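Local coordinates for extracellular ligand-binding receptor (Rhodopseudomonas palustris, PDB 4F06), which binds p-hydroxybenzoic acid and probably serves as the solute-binding component of an ABC transporter for lignin-derived aromatic compounds, at residues V8-T13 with V45-R50; S322-V327 with R334-N339. All blocks are in the same frame, centred on the assembly; numbering follows the deposited sequence. Where two conformers were deposited one is given.

Contact 1: V8-T13 with V45-R50. With SO4 (sulfate ion), chain H.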
loop_
_atom_site.group_PDB
_atom_site.type_symbol
_atom_site.label_atom_id
_atom_site.label_comp_id
_atom_site.label_asym_id
_atom_site.label_seq_id
_atom_site.Cartn_x
_atom_site.Cartn_y
_atom_site.Cartn_z
ATOM N N VAL A 8 8.746 -9.842 -17.067
ATOM C CA VAL A 8 7.919 -8.918 -16.327
ATOM C C VAL A 8 8.861 -7.911 -15.742
ATOM O O VAL A 8 9.797 -8.285 -15.037
ATOM C CB VAL A 8 7.125 -9.642 -15.189
ATOM C CG1 VAL A 8 6.331 -8.637 -14.359
ATOM C CG2 VAL A 8 6.225 -10.707 -15.778
ATOM N N GLY A 9 8.608 -6.617 -15.987
ATOM C CA GLY A 9 9.502 -5.568 -15.443
ATOM C C GLY A 9 8.904 -4.984 -14.181
ATOM O O GLY A 9 7.787 -4.478 -14.191
ATOM N N VAL A 10 9.644 -5.100 -13.067
ATOM C CA VAL A 10 9.179 -4.626 -11.773
ATOM C C VAL A 10 9.960 -3.384 -11.408
ATOM O O VAL A 10 11.205 -3.439 -11.291
ATOM C CB VAL A 10 9.404 -5.705 -10.698
ATOM C CG1 VAL A 10 8.898 -5.196 -9.354
ATOM C CG2 VAL A 10 8.688 -7.023 -11.052
ATOM N N ILE A 11 9.261 -2.274 -11.223
ATOM C CA ILE A 11 9.928 -1.033 -10.803
ATOM C C ILE A 11 9.578 -0.848 -9.324
ATOM O O ILE A 11 8.411 -0.875 -8.930
ATOM C CB ILE A 11 9.408 0.162 -11.643
ATOM C CG1 ILE A 11 9.806 -0.019 -13.131
ATOM C CG2 ILE A 11 9.939 1.497 -11.044
ATOM C CD1 ILE A 11 9.071 0.926 -14.053
ATOM N N GLY A 12 10.597 -0.659 -8.486
ATOM C CA GLY A 12 10.337 -0.457 -7.048
ATOM C C GLY A 12 11.496 0.210 -6.408
ATOM O O GLY A 12 12.528 0.419 -7.057
ATOM N N THR A 13 11.342 0.553 -5.139
ATOM C CA THR A 13 12.412 1.228 -4.408
ATOM C C THR A 13 13.381 0.162 -3.913
ATOM O O THR A 13 13.231 -0.391 -2.827
ATOM C CB THR A 13 11.820 2.090 -3.269
ATOM O OG1 THR A 13 10.915 1.282 -2.502
ATOM C CG2 THR A 13 11.068 3.269 -3.823
ATOM N N VAL A 45 8.485 -17.606 -16.929
ATOM C CA VAL A 45 8.225 -16.204 -16.549
ATOM C C VAL A 45 9.445 -15.754 -15.763
ATOM O O VAL A 45 9.842 -16.391 -14.785
ATOM C CB VAL A 45 6.940 -16.068 -15.711
ATOM C CG1 VAL A 45 6.643 -14.603 -15.394
ATOM C CG2 VAL A 45 5.784 -16.718 -16.476
ATOM N N GLU A 46 10.020 -14.620 -16.179
ATOM C CA GLU A 46 11.179 -14.055 -15.495
ATOM C C GLU A 46 10.841 -12.623 -15.057
ATOM O O GLU A 46 10.423 -11.820 -15.886
ATOM C CB GLU A 46 12.402 -14.030 -16.452
ATOM C CG GLU A 46 13.661 -13.449 -15.841
ATOM C CD GLU A 46 14.800 -13.329 -16.831
ATOM O OE1 GLU A 46 14.775 -13.969 -17.928
ATOM O OE2 GLU A 46 15.758 -12.582 -16.502
ATOM N N PHE A 47 11.112 -12.305 -13.793
ATOM C CA PHE A 47 10.940 -10.964 -13.256
ATOM C C PHE A 47 12.277 -10.242 -13.279
ATOM O O PHE A 47 13.306 -10.790 -12.847
ATOM C CB PHE A 47 10.381 -11.074 -11.843
ATOM C CG PHE A 47 8.975 -11.628 -11.797
ATOM C CD1 PHE A 47 8.752 -13.020 -11.713
ATOM C CD2 PHE A 47 7.858 -10.749 -11.797
ATOM C CE1 PHE A 47 7.457 -13.538 -11.691
ATOM C CE2 PHE A 47 6.562 -11.284 -11.763
ATOM C CZ PHE A 47 6.365 -12.667 -11.691
ATOM N N VAL A 48 12.247 -9.012 -13.801
ATOM C CA VAL A 48 13.415 -8.109 -13.993
ATOM C C VAL A 48 13.162 -6.849 -13.144
ATOM O O VAL A 48 12.123 -6.214 -13.302
ATOM C CB VAL A 48 13.563 -7.714 -15.491
ATOM C CG1 VAL A 48 14.825 -6.855 -15.707
ATOM C CG2 VAL A 48 13.573 -8.976 -16.369
ATOM N N TYR A 49 14.085 -6.498 -12.243
ATOM C CA TYR A 49 13.846 -5.409 -11.287
ATOM C C TYR A 49 14.609 -4.154 -11.670
ATOM O O TYR A 49 15.795 -4.214 -12.030
ATOM C CB TYR A 49 14.248 -5.858 -9.850
ATOM C CG TYR A 49 13.415 -7.030 -9.387
ATOM C CD1 TYR A 49 13.779 -8.340 -9.698
ATOM C CD2 TYR A 49 12.238 -6.810 -8.670
ATOM C CE1 TYR A 49 12.979 -9.401 -9.284
ATOM C CE2 TYR A 49 11.447 -7.871 -8.262
ATOM C CZ TYR A 49 11.813 -9.148 -8.579
ATOM O OH TYR A 49 11.021 -10.208 -8.171
ATOM N N ARG A 50 13.966 -3.004 -11.520
ATOM C CA ARG A 50 14.615 -1.723 -11.762
ATOM C C ARG A 50 14.276 -0.796 -10.596
ATOM O O ARG A 50 13.219 -0.925 -9.948
ATOM C CB ARG A 50 14.096 -1.118 -13.080
ATOM C CG ARG A 50 14.453 -1.903 -14.338
ATOM C CD ARG A 50 15.968 -1.924 -14.561
ATOM N NE ARG A 50 16.350 -2.671 -15.775
ATOM C CZ ARG A 50 16.810 -3.912 -15.790
ATOM N NH1 ARG A 50 16.944 -4.590 -14.649
ATOM N NH2 ARG A 50 17.144 -4.471 -16.959
HETATM S S SO4 H . 18.671 -7.831 -15.486
HETATM O O1 SO4 H . 20.130 -8.088 -15.355
HETATM O O2 SO4 H . 18.434 -6.991 -16.695
HETATM O O3 SO4 H . 17.958 -9.130 -15.655
HETATM O O4 SO4 H . 18.141 -7.150 -14.267
#

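Contact 2: S322-V327 with R334-N339. With SO4 (sulfate ion), chain G.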
loop_
_atom_site.group_PDB
_atom_site.type_symbol
_atom_site.label_atom_id
_atom_site.label_comp_id
_atom_site.label_asym_id
_atom_site.label_seq_id
_atom_site.Cartn_x
_atom_site.Cartn_y
_atom_site.Cartn_z
ATOM N N SER A 322 -6.617 -14.103 -0.585
ATOM C CA SER A 322 -5.250 -13.594 -0.425
ATOM C C SER A 322 -4.747 -13.926 0.980
ATOM O O SER A 322 -5.552 -14.104 1.890
ATOM C CB SER A 322 -5.342 -12.069 -0.633
ATOM O OG SER A 322 -4.134 -11.406 -0.266
ATOM N N PRO A 323 -3.435 -13.870 1.206
ATOM C CA PRO A 323 -2.937 -13.906 2.590
ATOM C C PRO A 323 -3.597 -12.826 3.454
ATOM O O PRO A 323 -3.722 -12.997 4.670
ATOM C CB PRO A 323 -1.436 -13.662 2.422
ATOM C CG PRO A 323 -1.150 -14.292 1.075
ATOM C CD PRO A 323 -2.332 -13.909 0.219
ATOM N N ARG A 324 -4.035 -11.707 2.838
ATOM C CA ARG A 324 -4.637 -10.613 3.638
ATOM C C ARG A 324 -6.092 -10.823 4.032
ATOM O O ARG A 324 -6.615 -10.074 4.883
ATOM C CB ARG A 324 -4.518 -9.284 2.863
ATOM C CG ARG A 324 -5.585 -9.131 1.752
ATOM C CD ARG A 324 -5.278 -7.939 0.829
ATOM N NE ARG A 324 -4.272 -8.316 -0.169
ATOM C CZ ARG A 324 -3.745 -7.434 -1.042
ATOM N NH1 ARG A 324 -4.080 -6.138 -0.966
ATOM N NH2 ARG A 324 -2.836 -7.876 -1.940
ATOM N N GLY A 325 -6.795 -11.762 3.353
ATOM C CA GLY A 325 -8.264 -11.900 3.458
ATOM C C GLY A 325 -8.842 -12.174 2.078
ATOM O O GLY A 325 -8.120 -12.206 1.077
ATOM N N GLU A 326 -10.155 -12.364 2.014
ATOM C CA GLU A 326 -10.847 -12.525 0.718
ATOM C C GLU A 326 -10.755 -11.228 -0.072
ATOM O O GLU A 326 -10.928 -10.142 0.501
ATOM C CB GLU A 326 -12.303 -12.934 0.971
ATOM C CG GLU A 326 -12.392 -14.260 1.705
ATOM C CD GLU A 326 -13.746 -14.917 1.739
ATOM O OE1 GLU A 326 -14.791 -14.242 1.602
ATOM O OE2 GLU A 326 -13.744 -16.143 1.962
ATOM N N VAL A 327 -10.464 -11.326 -1.370
ATOM C CA VAL A 327 -10.293 -10.140 -2.228
ATOM C C VAL A 327 -10.909 -10.390 -3.584
ATOM O O VAL A 327 -11.202 -11.529 -3.961
ATOM C CB VAL A 327 -8.806 -9.762 -2.405
ATOM C CG1 VAL A 327 -8.171 -9.363 -1.076
ATOM C CG2 VAL A 327 -8.035 -10.876 -3.102
ATOM N N ARG A 334 -10.919 -1.656 -11.620
ATOM C CA ARG A 334 -9.676 -2.430 -11.741
ATOM C C ARG A 334 -8.826 -2.319 -10.468
ATOM O O ARG A 334 -7.624 -2.562 -10.492
ATOM C CB ARG A 334 -8.883 -2.080 -13.031
ATOM C CG ARG A 334 -9.549 -2.692 -14.252
ATOM C CD ARG A 334 -9.007 -2.046 -15.549
ATOM N NE ARG A 334 -9.523 -0.680 -15.742
ATOM C CZ ARG A 334 -8.868 0.451 -15.548
ATOM N NH1 ARG A 334 -7.642 0.461 -15.082
ATOM N NH2 ARG A 334 -9.460 1.604 -15.833
ATOM N N HIS A 335 -9.489 -2.025 -9.357
ATOM C CA HIS A 335 -8.839 -1.970 -8.042
ATOM C C HIS A 335 -9.280 -3.142 -7.162
ATOM O O HIS A 335 -10.443 -3.597 -7.246
ATOM C CB HIS A 335 -9.186 -0.639 -7.346
ATOM C CG HIS A 335 -8.495 -0.532 -6.047
ATOM N ND1 HIS A 335 -7.125 -0.410 -5.938
ATOM C CD2 HIS A 335 -8.982 -0.705 -4.762
ATOM C CE1 HIS A 335 -6.782 -0.490 -4.637
ATOM N NE2 HIS A 335 -7.900 -0.658 -3.905
ATOM N N ILE A 336 -8.386 -3.601 -6.293
ATOM C CA ILE A 336 -8.688 -4.735 -5.379
ATOM C C ILE A 336 -9.667 -4.323 -4.270
ATOM O O ILE A 336 -9.373 -3.477 -3.437
ATOM C CB ILE A 336 -7.347 -5.292 -4.842
ATOM C CG1 ILE A 336 -7.568 -6.629 -4.126
ATOM C CG2 ILE A 336 -6.569 -4.277 -4.004
ATOM C CD1 ILE A 336 -6.295 -7.440 -3.935
ATOM N N THR A 337 -10.861 -4.969 -4.281
ATOM C CA THR A 337 -11.792 -4.874 -3.174
ATOM C C THR A 337 -11.323 -5.811 -2.065
ATOM O O THR A 337 -10.949 -6.952 -2.346
ATOM C CB THR A 337 -13.188 -5.267 -3.652
ATOM O OG1 THR A 337 -13.618 -4.229 -4.530
ATOM C CG2 THR A 337 -14.190 -5.366 -2.485
ATOM N N GLN A 338 -11.316 -5.349 -0.822
ATOM C CA GLN A 338 -10.676 -6.122 0.245
ATOM C C GLN A 338 -11.177 -5.633 1.580
ATOM O O GLN A 338 -11.644 -4.497 1.764
ATOM C CB GLN A 338 -9.155 -5.945 0.161
ATOM C CG GLN A 338 -8.674 -4.483 0.363
ATOM C CD GLN A 338 -7.219 -4.365 -0.025
ATOM O OE1 GLN A 338 -6.493 -5.343 0.035
ATOM N NE2 GLN A 338 -6.764 -3.158 -0.414
ATOM N N ASN A 339 -10.999 -6.477 2.597
ATOM C CA ASN A 339 -11.268 -6.040 3.979
ATOM C C ASN A 339 -10.293 -4.937 4.393
ATOM O O ASN A 339 -9.110 -4.907 3.962
ATOM C CB ASN A 339 -11.004 -7.215 4.924
ATOM C CG ASN A 339 -11.897 -8.406 4.660
ATOM O OD1 ASN A 339 -12.938 -8.304 3.970
ATOM N ND2 ASN A 339 -11.502 -9.542 5.238
HETATM S S SO4 G . -12.189 0.703 -18.467
HETATM O O1 SO4 G . -10.923 0.693 -19.248
HETATM O O2 SO4 G . -13.343 1.153 -19.287
HETATM O O3 SO4 G . -12.484 -0.651 -17.953
HETATM O O4 SO4 G . -12.064 1.711 -17.337
HETATM O O HOH W 1 -9.582 -8.923 2.620
HETATM O O HOH W 2 -11.921 -12.590 4.558
#

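Contact 1: V8-T13 with V45-R50
Val8 N donates to Glu46 O at the start of a five-bond parallel ladder that passes through Val48 N to Val8 O, Val10 N to Val48 O and Arg50 N to Val10 O and ends at Gly12 N to Arg50 O. The central bond, Val10 N to Val48 O, is short at 2.7 Å and almost straight (177°). On the face that carries Val8, Val10, Phe47 and Tyr49, each valine lies alongside the ring paired with it: Val8 CB is 3.6 Å from Phe47 CD2, and Val10 CB is 3.7 Å from Tyr49 CD2. With Val10 CG1 anti to the backbone N (chi1 -179°), its CG2 lies beside that N and meets the edge of the Phe47 ring, 3.9 Å from Phe47 CD2. Ile29 of helix 19-36 touches Val10 and both rings, and Lys26 makes a cation-pi contact with Tyr49. Behind this face, Ile11, Val48 and Arg50 meet Leu67 of helix 57-69. Arg50 bends at chi2 (-64°), and its NH1 turns back to Tyr49 O (2.9 Å), approaching from above the carbonyl plane. A sulfate sits in the guanidinium plane at its edge, where Arg50 NH1 donates to O4 and NH2 to O2 (2.8 Å), while NE pairs with Glu66. A leucine in place of Arg50 would probably leave Glu66 without its cationic mate and the sulfate without its two-pronged grip. Backbone bonds and apolar cover thus hold the parallel pair, while the guanidinium ties its polar side to helix 57-69 and binds an anion, here a sulfate probably from the crystallisation liquor.

Contact 2: S322-V327 with R334-N339
Arg324 and Ile336 approach from opposite directions, and Ile336 CD1 lies over the centre of one guanidinium face, 3.8 Å above its plane. The edge of the same group is polar. Arg324 NH1 reaches Gln338 OE1 at 2.7 Å on a lone pair in the carbonyl plane, although the bond is bent (143°) and the guanidinium and amide planes are 35° apart. NE donates to Ser322 OG nearly in the guanidinium plane, and NH2 pairs with Asp290, which also bonds Ser322 OG, and with Thr119 O; a partner at each nitrogen should hold the guanidinium against rotation. Placing CG between its own backbone N and carbonyl carbon (chi1 62°), Gln338 extends its amide toward Arg324, and its NE2 is held by Ser120 O and Gln125. Val327 CB is 3.7 Å from Ile336 CD1, the two side chains lying aslant, and Val327 CG1 runs alongside Gln338, 3.8 Å from Gln338 CB. Farther along, a water bridges Glu326 O and Asn339 N, both at 2.8 Å. Ser322 OG also accepts from Arg324 N in an ST turn. The type I beta turn Ser322-Gly325 links antiparallel strands 319-322 and 327-329, and its Arg324, with Val327 beyond it, packs on strand 336-348 in the mixed sheet of this periplasmic binding protein.

Overall arrangement
Contact 1 closes before contact 2 opens along the chain; their centres lie 23 Å apart and their nearest atoms about 14 Å, without touching. Contact 1 joins strands 5-12 and 43-51 of the six-stranded sheet, whereas contact 2 belongs to the mixed sheet that includes strand 336-348; the two separate sheets are consistent with the two-lobed architecture of periplasmic binding proteins. A backbone bond from Arg334 to Arg118, on strand 116-118, nonetheless brings contact 2 up to the sheet of contact 1. The structure holds two p-hydroxybenzoic acid pockets; a bound molecule lies about 8 Å from the side chain of Val45, and one about 10 Å from that of Val327.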